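PDB 2OAS: 4-hydroxybutyrate coenzyme A transferase from Shewanella oneidensis, which probably transfers coenzyme A between acyl-CoA thioesters and short carboxylic acids such as acetate and 4-hydroxybutyrate, and binds coenzyme A. Local coordinates for residues A[314-319]-A[378-383]; A[308-313]-A[349-354]; A[14-19]-A[36-41]. All blocks are in the same frame, centred on the assembly; numbering follows the deposited sequence.

How the contacts relate
Along the chain contact 3 comes first and closes before the others open; the segments of contacts 1 and 2 then alternate, in the order 308-313, 314-319, 349-354, 378-383. These two contacts have centres about 8 Å apart and share two sheets: strands 309-311 and 316-317 are antiparallel neighbours in a four-stranded sheet, and 346-350 and 382-385 are parallel neighbours in a six-stranded one. Together they join the two sheets beside coenzyme A, which both touch. Contact 3 belongs to the N-terminal family region with its eight-stranded parallel sheet, its centre about 41 Å and 42 Å from those of contacts 1 and 2, beyond the chain's centre.

Contact 1: residues A[314-319]-A[378-383]; sequences GQVCAD and AHVHYI. With COA (coenzyme A), chain C.
The meeting of Gly314 and Val316 with Val380 joins two sheets of the C-terminal part of this CoA transferase: a β-hairpin, whose returning strand is 316-317, lies against the loop that leads into strand 382-385. One methyl group does nearly all the touching. CG2 of Val380 lies 3.1 Å from Gly314 O, a close approach of methyl to carbonyl, and the same CG2 meets Val316 CG2 at 3.7 Å. In Val380, CG1 is anti to the backbone N (chi1 -175°) while CG2 is anti to the carbonyl carbon, beside the backbone N, and it is this second branch that reaches the hairpin. The two valines cross obliquely, one methyl from each making the touch. Valine suits both places, since its branches at CB put a methyl against the partner without a long, flexible chain. Glycine suits position 314 for two reasons: with phi at 111° a CB would collide with the carbonyl O of Thr313, and it would also point at Val380. Asp311 OD1 holds the turn, accepting a hydrogen bond from Gln315 N and a weak one from Gly314 N. Gln315 points away from Val380, and its amide bonds to Ala371 O and Val373 N of the second subunit, so the hairpin also serves the dimer interface. Farther along, Ala318 borders the ligand: its CB is 3.6 Å from CEP, a methyl of the pantetheine gem-dimethyl group, and its O lies 3.4 Å from that same CEP. A small side chain is apt here, where coenzyme A itself comes close to the backbone. The contact is methyl on methyl and methyl on a carbonyl oxygen, so it rests on van der Waals fit, with the buried valine methyls packed against each other.

Contact 2: residues A[308-313]-A[349-354]; sequences LQVDLT and IALPST. With COA (coenzyme A), chain C.
Val310 and Leu351 form the tight part of this contact, CG2 of Val310 lying 3.8 Å from CD1 of Leu351. The reach depends on Leu351 holding CG between its backbone N and carbonyl carbon (chi1 73°), the crowded position, from which the branch runs extended to CD1. Both residues are buried, and Ile383 of strand 382-385 also packs on Val310, so branched aliphatic chains suit the interface between the sheets. The contact loosens toward Leu308, whose backbone C is 4.4 Å from Leu351 CD1 and whose side chain turns away. There Leu308 and Gln309 form a classic β-bulge opposite Cys317, and partly exposed Gln309 sends its OE1 to Ser368 N. Leu308 faces coenzyme A instead: its O accepts a nearly straight hydrogen bond from N6A of the adenine (2.6 Å, 169°), and its CD2 lies 3.5 Å from the pantetheine methyl CDP and 3.8 Å from adenine C8A. With an alanine here, CDP and C8A would probably lose the apolar branch that touches both, opening a gap between them. Leu308 thus divides its chemistry between a carbonyl that accepts from the adenine amine, consistent with recognition of the base, and a branch packed on adenine and pantetheine.

Contact 3: residues A[14-19]-A[36-41]; sequences SLIRSG and DALAKH
His41, the last residue of helix 32-41, reaches across to Ile16 and Ser14 in the N-terminal α/β region; the helix belongs to the β-α-β crossover linking parallel strands 21-24 and 48-52. The His41 ring is held in two ways. NE2 donates to Ile16 O at 3.0 Å along an almost straight line (172°), and CA of Ser14 sits over one ring face in a CH-π contact, 3.8 Å from the centroid. CG of His41 is anti to the backbone N (chi1 177°), which extends the imidazole from the helix toward the loop. Histidine suits this place because one flat group offers both a donor at its edge and a face for packing. Beside it, CD1 of Ile16 meets CD1 of Leu38 at 3.9 Å, the two chains crossing at about a right angle. The next shell packs round these groups: Leu22 of strand 21-24 lies against both Ile16 and Leu38, and Val13 of helix 9-13 against both Leu38 and His41. Ser14 OG bonds back to Leu10 O, anchoring the loop to that helix. The imidazole is turned so that Ile16 O lies just 1° out of its plane, at the NE2 edge.

Contact 1: residues A[314-319]-A[378-383]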
loop_
_atom_site.group_PDB
_atom_site.type_symbol
_atom_site.label_atom_id
_atom_site.label_comp_id
_atom_site.label_asym_id
_atom_site.label_seq_id
_atom_site.Cartn_x
_atom_site.Cartn_y
_atom_site.Cartn_z
ATOM N N GLY A 314 10.228 -2.965 -10.593
ATOM C CA GLY A 314 9.315 -1.900 -10.275
ATOM C C GLY A 314 9.208 -1.633 -8.784
ATOM O O GLY A 314 8.388 -0.812 -8.384
ATOM N N GLN A 315 9.986 -2.321 -7.941
ATOM C CA GLN A 315 9.903 -2.036 -6.502
ATOM C C GLN A 315 10.590 -0.698 -6.254
ATOM O O GLN A 315 11.734 -0.502 -6.629
ATOM C CB GLN A 315 10.560 -3.126 -5.650
ATOM C CG GLN A 315 9.925 -4.512 -5.775
ATOM C CD GLN A 315 10.346 -5.448 -4.650
ATOM O OE1 GLN A 315 9.829 -5.372 -3.539
ATOM N NE2 GLN A 315 11.309 -6.336 -4.938
ATOM N N VAL A 316 9.870 0.217 -5.623
ATOM C CA VAL A 316 10.346 1.562 -5.361
ATOM C C VAL A 316 10.808 1.827 -3.930
ATOM O O VAL A 316 10.077 1.567 -2.961
ATOM C CB VAL A 316 9.236 2.566 -5.713
ATOM C CG1 VAL A 316 9.676 4.001 -5.406
ATOM C CG2 VAL A 316 8.862 2.411 -7.183
ATOM N N CYS A 317 12.029 2.347 -3.813
ATOM C CA CYS A 317 12.630 2.693 -2.529
ATOM C C CYS A 317 12.796 4.190 -2.517
ATOM O O CYS A 317 13.452 4.740 -3.396
ATOM C CB CYS A 317 14.002 2.060 -2.378
ATOM S SG CYS A 317 14.891 2.715 -0.954
ATOM N N ALA A 318 12.226 4.857 -1.521
ATOM C CA ALA A 318 12.301 6.312 -1.474
ATOM C C ALA A 318 12.509 6.928 -0.090
ATOM O O ALA A 318 12.457 8.154 0.062
ATOM C CB ALA A 318 11.044 6.892 -2.116
ATOM N N ASP A 319 12.738 6.083 0.916
ATOM C CA ASP A 319 12.948 6.578 2.280
ATOM C C ASP A 319 14.372 6.310 2.795
ATOM O O ASP A 319 14.742 6.760 3.877
ATOM C CB ASP A 319 11.917 5.954 3.234
ATOM C CG ASP A 319 12.221 4.500 3.568
ATOM O OD1 ASP A 319 12.656 3.752 2.668
ATOM O OD2 ASP A 319 12.011 4.105 4.737
ATOM N N ALA A 378 3.099 -3.792 -7.393
ATOM C CA ALA A 378 1.679 -3.666 -7.733
ATOM C C ALA A 378 1.167 -2.237 -7.799
ATOM O O ALA A 378 0.195 -1.957 -8.495
ATOM C CB ALA A 378 0.842 -4.483 -6.740
ATOM N N HIS A 379 1.829 -1.346 -7.067
ATOM C CA HIS A 379 1.448 0.073 -7.023
ATOM C C HIS A 379 1.850 0.867 -8.255
ATOM O O HIS A 379 1.062 1.614 -8.805
ATOM C CB HIS A 379 2.090 0.764 -5.821
ATOM C CG HIS A 379 1.296 0.658 -4.561
ATOM N ND1 HIS A 379 1.726 -0.061 -3.466
ATOM C CD2 HIS A 379 0.081 1.158 -4.232
ATOM C CE1 HIS A 379 0.807 -0.003 -2.518
ATOM N NE2 HIS A 379 -0.201 0.729 -2.958
ATOM N N VAL A 380 3.090 0.702 -8.668
ATOM C CA VAL A 380 3.624 1.464 -9.775
ATOM C C VAL A 380 2.815 1.533 -11.071
ATOM O O VAL A 380 2.206 0.562 -11.517
ATOM C CB VAL A 380 5.065 0.988 -10.089
ATOM C CG1 VAL A 380 5.690 1.858 -11.168
ATOM C CG2 VAL A 380 5.898 1.035 -8.821
ATOM N N HIS A 381 2.811 2.719 -11.658
ATOM C CA HIS A 381 2.122 2.934 -12.908
ATOM C C HIS A 381 3.188 3.405 -13.886
ATOM O O HIS A 381 3.597 2.655 -14.757
ATOM C CB HIS A 381 1.018 3.997 -12.747
ATOM C CG HIS A 381 0.240 4.263 -14.000
ATOM N ND1 HIS A 381 -0.812 5.153 -14.050
ATOM C CD2 HIS A 381 0.366 3.760 -15.256
ATOM C CE1 HIS A 381 -1.301 5.185 -15.278
ATOM N NE2 HIS A 381 -0.603 4.349 -16.028
ATOM N N TYR A 382 3.642 4.645 -13.735
ATOM C CA TYR A 382 4.682 5.184 -14.608
ATOM C C TYR A 382 5.963 5.474 -13.854
ATOM O O TYR A 382 5.945 5.798 -12.670
ATOM C CB TYR A 382 4.263 6.491 -15.256
ATOM C CG TYR A 382 3.417 6.385 -16.487
ATOM C CD1 TYR A 382 2.040 6.637 -16.427
ATOM C CD2 TYR A 382 3.989 6.094 -17.726
ATOM C CE1 TYR A 382 1.257 6.610 -17.560
ATOM C CE2 TYR A 382 3.212 6.063 -18.881
ATOM C CZ TYR A 382 1.842 6.323 -18.788
ATOM O OH TYR A 382 1.044 6.299 -19.909
ATOM N N ILE A 383 7.072 5.385 -14.566
ATOM C CA ILE A 383 8.381 5.684 -14.019
ATOM C C ILE A 383 9.072 6.465 -15.128
ATOM O O ILE A 383 9.178 5.978 -16.244
ATOM C CB ILE A 383 9.157 4.409 -13.688
ATOM C CG1 ILE A 383 8.578 3.793 -12.416
ATOM C CG2 ILE A 383 10.637 4.715 -13.496
ATOM C CD1 ILE A 383 9.287 2.567 -11.963
HETATM N N1A COA C . 22.138 5.275 -4.372
HETATM C C2A COA C . 23.233 6.001 -3.732
HETATM N N3A COA C . 22.973 7.442 -3.540
HETATM C C4A COA C . 21.722 8.085 -3.981
HETATM C C5A COA C . 20.643 7.356 -4.599
HETATM C C6A COA C . 20.884 5.909 -4.813
HETATM N N6A COA C . 19.894 5.104 -5.426
HETATM N N7A COA C . 19.595 8.209 -4.903
HETATM C C8A COA C . 20.025 9.466 -4.446
HETATM N N9A COA C . 21.317 9.418 -3.873
HETATM C C1B COA C . 22.097 10.500 -3.308
HETATM C C2B COA C . 22.387 11.771 -4.165
HETATM O O2B COA C . 23.710 11.866 -4.558
HETATM C C3B COA C . 21.914 12.971 -3.346
HETATM O O3B COA C . 23.002 13.933 -3.169
HETATM P P3B COA C . 22.850 15.292 -2.371
HETATM O O7A COA C . 21.770 16.176 -2.853
HETATM O O8A COA C . 22.585 14.985 -0.932
HETATM O O9A COA C . 24.124 15.994 -2.428
HETATM C C4B COA C . 21.370 12.443 -2.073
HETATM O O4B COA C . 21.486 11.010 -2.065
HETATM C C5B COA C . 19.926 13.103 -2.096
HETATM O O5B COA C . 19.144 12.622 -3.202
HETATM P P1A COA C . 17.980 13.455 -4.044
HETATM O O1A COA C . 18.440 14.687 -4.623
HETATM O O2A COA C . 17.389 12.619 -5.157
HETATM O O3A COA C . 16.896 13.702 -2.922
HETATM P P2A COA C . 15.546 14.434 -3.169
HETATM O O4A COA C . 15.474 15.613 -2.311
HETATM O O5A COA C . 15.414 14.863 -4.550
HETATM O O6A COA C . 14.362 13.578 -3.017
HETATM C CBP COA C . 13.090 11.536 -2.240
HETATM C CCP COA C . 13.957 12.270 -3.417
HETATM C CDP COA C . 14.327 11.412 -1.282
HETATM C CEP COA C . 12.619 10.085 -2.690
HETATM C CAP COA C . 11.898 12.513 -1.562
HETATM O OAP COA C . 11.009 12.670 -2.711
HETATM C C9P COA C . 11.099 11.845 -0.437
HETATM O O9P COA C . 11.329 12.194 0.712
HETATM N N8P COA C . 10.128 10.878 -0.800
HETATM C C7P COA C . 9.196 10.074 -0.020
HETATM C C6P COA C . 7.665 10.212 -0.355
HETATM C C5P COA C . 6.964 11.328 0.304
HETATM O O5P COA C . 5.831 11.165 0.771
HETATM N N4P COA C . 7.701 12.564 0.358
HETATM C C3P COA C . 7.376 13.863 0.929
HETATM C C2P COA C . 5.981 14.478 0.535
HETATM S S1P COA C . 4.981 14.958 1.974
#

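Contact 2: residues A[308-313]-A[349-354]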
loop_
_atom_site.group_PDB
_atom_site.type_symbol
_atom_site.label_atom_id
_atom_site.label_comp_id
_atom_site.label_asym_id
_atom_site.label_seq_id
_atom_site.Cartn_x
_atom_site.Cartn_y
_atom_site.Cartn_z
ATOM N N LEU A 308 14.517 7.111 -4.676
ATOM C CA LEU A 308 15.952 6.990 -4.553
ATOM C C LEU A 308 16.486 5.825 -5.380
ATOM O O LEU A 308 17.485 5.960 -6.062
ATOM C CB LEU A 308 16.334 6.772 -3.089
ATOM C CG LEU A 308 15.923 7.916 -2.165
ATOM C CD1 LEU A 308 16.034 7.456 -0.726
ATOM C CD2 LEU A 308 16.775 9.156 -2.439
ATOM N N GLN A 309 15.824 4.683 -5.311
ATOM C CA GLN A 309 16.264 3.505 -6.061
ATOM C C GLN A 309 15.081 2.643 -6.510
ATOM O O GLN A 309 14.124 2.422 -5.759
ATOM C CB GLN A 309 17.216 2.674 -5.194
ATOM C CG GLN A 309 17.687 1.350 -5.796
ATOM C CD GLN A 309 18.609 0.564 -4.841
ATOM O OE1 GLN A 309 18.203 0.183 -3.730
ATOM N NE2 GLN A 309 19.848 0.330 -5.272
ATOM N N VAL A 310 15.158 2.159 -7.748
ATOM C CA VAL A 310 14.114 1.308 -8.323
ATOM C C VAL A 310 14.728 0.055 -8.944
ATOM O O VAL A 310 15.713 0.156 -9.679
ATOM C CB VAL A 310 13.360 2.051 -9.426
ATOM C CG1 VAL A 310 12.181 1.226 -9.875
ATOM C CG2 VAL A 310 12.919 3.431 -8.927
ATOM N N ASP A 311 14.150 -1.116 -8.673
ATOM C CA ASP A 311 14.682 -2.351 -9.241
ATOM C C ASP A 311 14.046 -2.676 -10.594
ATOM O O ASP A 311 13.020 -2.103 -10.955
ATOM C CB ASP A 311 14.509 -3.533 -8.265
ATOM C CG ASP A 311 13.064 -3.982 -8.117
ATOM O OD1 ASP A 311 12.179 -3.398 -8.780
ATOM O OD2 ASP A 311 12.806 -4.922 -7.330
ATOM N N LEU A 312 14.652 -3.591 -11.339
ATOM C CA LEU A 312 14.139 -3.939 -12.659
ATOM C C LEU A 312 12.730 -4.475 -12.622
ATOM O O LEU A 312 12.141 -4.755 -13.660
ATOM C CB LEU A 312 15.040 -4.983 -13.332
ATOM C CG LEU A 312 16.437 -4.482 -13.689
ATOM C CD1 LEU A 312 17.280 -5.598 -14.282
ATOM C CD2 LEU A 312 16.286 -3.326 -14.668
ATOM N N THR A 313 12.164 -4.605 -11.437
ATOM C CA THR A 313 10.835 -5.172 -11.359
ATOM C C THR A 313 9.776 -4.111 -11.070
ATOM O O THR A 313 8.586 -4.322 -11.300
ATOM C CB THR A 313 10.832 -6.321 -10.310
ATOM O OG1 THR A 313 9.875 -7.295 -10.695
ATOM C CG2 THR A 313 10.513 -5.824 -8.913
ATOM N N ILE A 349 6.537 8.104 -11.067
ATOM C CA ILE A 349 7.689 8.152 -10.188
ATOM C C ILE A 349 8.797 8.710 -11.064
ATOM O O ILE A 349 9.260 8.026 -11.974
ATOM C CB ILE A 349 8.110 6.758 -9.709
ATOM C CG1 ILE A 349 7.047 6.181 -8.787
ATOM C CG2 ILE A 349 9.403 6.851 -8.930
ATOM C CD1 ILE A 349 7.045 6.831 -7.433
ATOM N N ALA A 350 9.193 9.956 -10.792
ATOM C CA ALA A 350 10.232 10.651 -11.551
ATOM C C ALA A 350 11.537 10.758 -10.778
ATOM O O ALA A 350 11.561 11.224 -9.641
ATOM C CB ALA A 350 9.753 12.044 -11.930
ATOM N N LEU A 351 12.625 10.326 -11.404
ATOM C CA LEU A 351 13.927 10.402 -10.757
ATOM C C LEU A 351 15.049 10.386 -11.782
ATOM O O LEU A 351 14.878 9.911 -12.900
ATOM C CB LEU A 351 14.107 9.241 -9.787
ATOM C CG LEU A 351 14.337 7.841 -10.359
ATOM C CD1 LEU A 351 14.467 6.887 -9.193
ATOM C CD2 LEU A 351 13.199 7.413 -11.265
ATOM N N PRO A 352 16.210 10.944 -11.423
ATOM C CA PRO A 352 17.358 10.966 -12.347
ATOM C C PRO A 352 17.831 9.534 -12.611
ATOM O O PRO A 352 17.825 8.718 -11.706
ATOM C CB PRO A 352 18.400 11.763 -11.568
ATOM C CG PRO A 352 17.572 12.690 -10.731
ATOM C CD PRO A 352 16.472 11.782 -10.238
ATOM N N SER A 353 18.238 9.220 -13.831
ATOM C CA SER A 353 18.698 7.854 -14.098
ATOM C C SER A 353 19.891 7.479 -13.210
ATOM O O SER A 353 20.091 6.307 -12.912
ATOM C CB SER A 353 19.082 7.666 -15.575
ATOM O OG SER A 353 20.246 8.396 -15.934
ATOM N N THR A 354 20.682 8.463 -12.786
ATOM C CA THR A 354 21.838 8.159 -11.940
ATOM C C THR A 354 21.932 9.011 -10.683
ATOM O O THR A 354 21.051 9.816 -10.380
ATOM C CB THR A 354 23.171 8.334 -12.706
ATOM O OG1 THR A 354 23.379 9.727 -12.989
ATOM C CG2 THR A 354 23.152 7.540 -14.004
HETATM N N1A COA C . 22.138 5.275 -4.372
HETATM C C2A COA C . 23.233 6.001 -3.732
HETATM N N3A COA C . 22.973 7.442 -3.540
HETATM C C4A COA C . 21.722 8.085 -3.981
HETATM C C5A COA C . 20.643 7.356 -4.599
HETATM C C6A COA C . 20.884 5.909 -4.813
HETATM N N6A COA C . 19.894 5.104 -5.426
HETATM N N7A COA C . 19.595 8.209 -4.903
HETATM C C8A COA C . 20.025 9.466 -4.446
HETATM N N9A COA C . 21.317 9.418 -3.873
HETATM C C1B COA C . 22.097 10.500 -3.308
HETATM C C2B COA C . 22.387 11.771 -4.165
HETATM O O2B COA C . 23.710 11.866 -4.558
HETATM C C3B COA C . 21.914 12.971 -3.346
HETATM O O3B COA C . 23.002 13.933 -3.169
HETATM P P3B COA C . 22.850 15.292 -2.371
HETATM O O7A COA C . 21.770 16.176 -2.853
HETATM O O8A COA C . 22.585 14.985 -0.932
HETATM O O9A COA C . 24.124 15.994 -2.428
HETATM C C4B COA C . 21.370 12.443 -2.073
HETATM O O4B COA C . 21.486 11.010 -2.065
HETATM C C5B COA C . 19.926 13.103 -2.096
HETATM O O5B COA C . 19.144 12.622 -3.202
HETATM P P1A COA C . 17.980 13.455 -4.044
HETATM O O1A COA C . 18.440 14.687 -4.623
HETATM O O2A COA C . 17.389 12.619 -5.157
HETATM O O3A COA C . 16.896 13.702 -2.922
HETATM P P2A COA C . 15.546 14.434 -3.169
HETATM O O4A COA C . 15.474 15.613 -2.311
HETATM O O5A COA C . 15.414 14.863 -4.550
HETATM O O6A COA C . 14.362 13.578 -3.017
HETATM C CBP COA C . 13.090 11.536 -2.240
HETATM C CCP COA C . 13.957 12.270 -3.417
HETATM C CDP COA C . 14.327 11.412 -1.282
HETATM C CEP COA C . 12.619 10.085 -2.690
HETATM C CAP COA C . 11.898 12.513 -1.562
HETATM O OAP COA C . 11.009 12.670 -2.711
HETATM C C9P COA C . 11.099 11.845 -0.437
HETATM O O9P COA C . 11.329 12.194 0.712
HETATM N N8P COA C . 10.128 10.878 -0.800
HETATM C C7P COA C . 9.196 10.074 -0.020
HETATM C C6P COA C . 7.665 10.212 -0.355
HETATM C C5P COA C . 6.964 11.328 0.304
HETATM O O5P COA C . 5.831 11.165 0.771
HETATM N N4P COA C . 7.701 12.564 0.358
HETATM C C3P COA C . 7.376 13.863 0.929
HETATM C C2P COA C . 5.981 14.478 0.535
HETATM S S1P COA C . 4.981 14.958 1.974
#

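Contact 3: residues A[14-19]-A[36-41]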
loop_
_atom_site.group_PDB
_atom_site.type_symbol
_atom_site.label_atom_id
_atom_site.label_comp_id
_atom_site.label_asym_id
_atom_site.label_seq_id
_atom_site.Cartn_x
_atom_site.Cartn_y
_atom_site.Cartn_z
ATOM N N SER A 14 10.658 26.404 29.627
ATOM C CA SER A 14 10.850 25.959 31.003
ATOM C C SER A 14 9.823 24.970 31.527
ATOM O O SER A 14 10.160 24.082 32.299
ATOM C CB SER A 14 10.901 27.166 31.929
ATOM O OG SER A 14 12.139 27.823 31.780
ATOM N N LEU A 15 8.568 25.132 31.120
ATOM C CA LEU A 15 7.509 24.233 31.572
ATOM C C LEU A 15 7.844 22.785 31.232
ATOM O O LEU A 15 7.437 21.872 31.935
ATOM C CB LEU A 15 6.167 24.627 30.953
ATOM C CG LEU A 15 5.484 25.898 31.473
ATOM C CD1 LEU A 15 6.392 27.100 31.305
ATOM C CD2 LEU A 15 4.170 26.117 30.714
ATOM N N ILE A 16 8.586 22.567 30.152
ATOM C CA ILE A 16 8.943 21.202 29.779
ATOM C C ILE A 16 9.741 20.593 30.919
ATOM O O ILE A 16 10.683 21.213 31.425
ATOM C CB ILE A 16 9.775 21.156 28.485
ATOM C CG1 ILE A 16 8.955 21.738 27.323
ATOM C CG2 ILE A 16 10.199 19.718 28.196
ATOM C CD1 ILE A 16 9.643 21.721 25.972
ATOM N N ARG A 17 9.337 19.396 31.337
ATOM C CA ARG A 17 9.998 18.662 32.429
ATOM C C ARG A 17 10.661 17.398 31.891
ATOM O O ARG A 17 10.390 16.989 30.767
ATOM C CB ARG A 17 8.977 18.306 33.513
ATOM C CG ARG A 17 8.516 19.505 34.335
ATOM C CD ARG A 17 9.594 19.908 35.327
ATOM N NE ARG A 17 9.765 21.354 35.480
ATOM C CZ ARG A 17 10.610 21.918 36.344
ATOM N NH1 ARG A 17 10.718 23.264 36.420
ATOM N NH2 ARG A 17 11.340 21.130 37.126
ATOM N N SER A 18 11.526 16.779 32.691
ATOM C CA SER A 18 12.229 15.569 32.253
ATOM C C SER A 18 11.361 14.351 31.951
ATOM O O SER A 18 10.289 14.182 32.511
ATOM C CB SER A 18 13.287 15.176 33.282
ATOM O OG SER A 18 14.320 16.142 33.349
ATOM N N GLY A 19 11.846 13.501 31.052
ATOM C CA GLY A 19 11.115 12.302 30.692
ATOM C C GLY A 19 9.907 12.505 29.792
ATOM O O GLY A 19 9.257 11.529 29.394
ATOM N N ASP A 36 15.400 26.466 19.815
ATOM C CA ASP A 36 16.749 26.908 20.179
ATOM C C ASP A 36 16.806 27.114 21.680
ATOM O O ASP A 36 17.833 26.868 22.300
ATOM C CB ASP A 36 17.145 28.203 19.461
ATOM C CG ASP A 36 17.525 27.969 17.998
ATOM O OD1 ASP A 36 17.632 26.793 17.584
ATOM O OD2 ASP A 36 17.724 28.959 17.264
ATOM N N ALA A 37 15.702 27.550 22.274
ATOM C CA ALA A 37 15.707 27.751 23.715
ATOM C C ALA A 37 15.740 26.386 24.415
ATOM O O ALA A 37 16.288 26.249 25.507
ATOM C CB ALA A 37 14.481 28.534 24.145
ATOM N N LEU A 38 15.160 25.385 23.770
ATOM C CA LEU A 38 15.120 24.038 24.321
ATOM C C LEU A 38 16.496 23.401 24.183
ATOM O O LEU A 38 16.829 22.454 24.890
ATOM C CB LEU A 38 14.079 23.198 23.574
ATOM C CG LEU A 38 13.896 21.739 23.963
ATOM C CD1 LEU A 38 13.455 21.647 25.418
ATOM C CD2 LEU A 38 12.886 21.084 23.048
ATOM N N ALA A 39 17.294 23.934 23.264
ATOM C CA ALA A 39 18.647 23.426 23.030
ATOM C C ALA A 39 19.465 23.635 24.287
ATOM O O ALA A 39 20.461 22.952 24.513
ATOM C CB ALA A 39 19.292 24.156 21.850
ATOM N N LYS A 40 19.042 24.595 25.102
ATOM C CA LYS A 40 19.738 24.871 26.348
ATOM C C LYS A 40 19.009 24.318 27.561
ATOM O O LYS A 40 19.597 23.583 28.352
ATOM C CB LYS A 40 19.965 26.375 26.501
ATOM C CG LYS A 40 21.221 26.844 25.780
ATOM C CD LYS A 40 20.905 27.656 24.549
ATOM C CE LYS A 40 20.391 29.026 24.945
ATOM N NZ LYS A 40 20.279 29.929 23.771
ATOM N N HIS A 41 17.727 24.655 27.694
ATOM C CA HIS A 41 16.911 24.183 28.813
ATOM C C HIS A 41 16.976 22.660 28.974
ATOM O O HIS A 41 17.015 22.148 30.093
ATOM C CB HIS A 41 15.452 24.609 28.610
ATOM C CG HIS A 41 14.520 24.100 29.669
ATOM N ND1 HIS A 41 14.601 24.493 30.985
ATOM C CD2 HIS A 41 13.496 23.223 29.605
ATOM C CE1 HIS A 41 13.666 23.883 31.689
ATOM N NE2 HIS A 41 12.982 23.106 30.875
#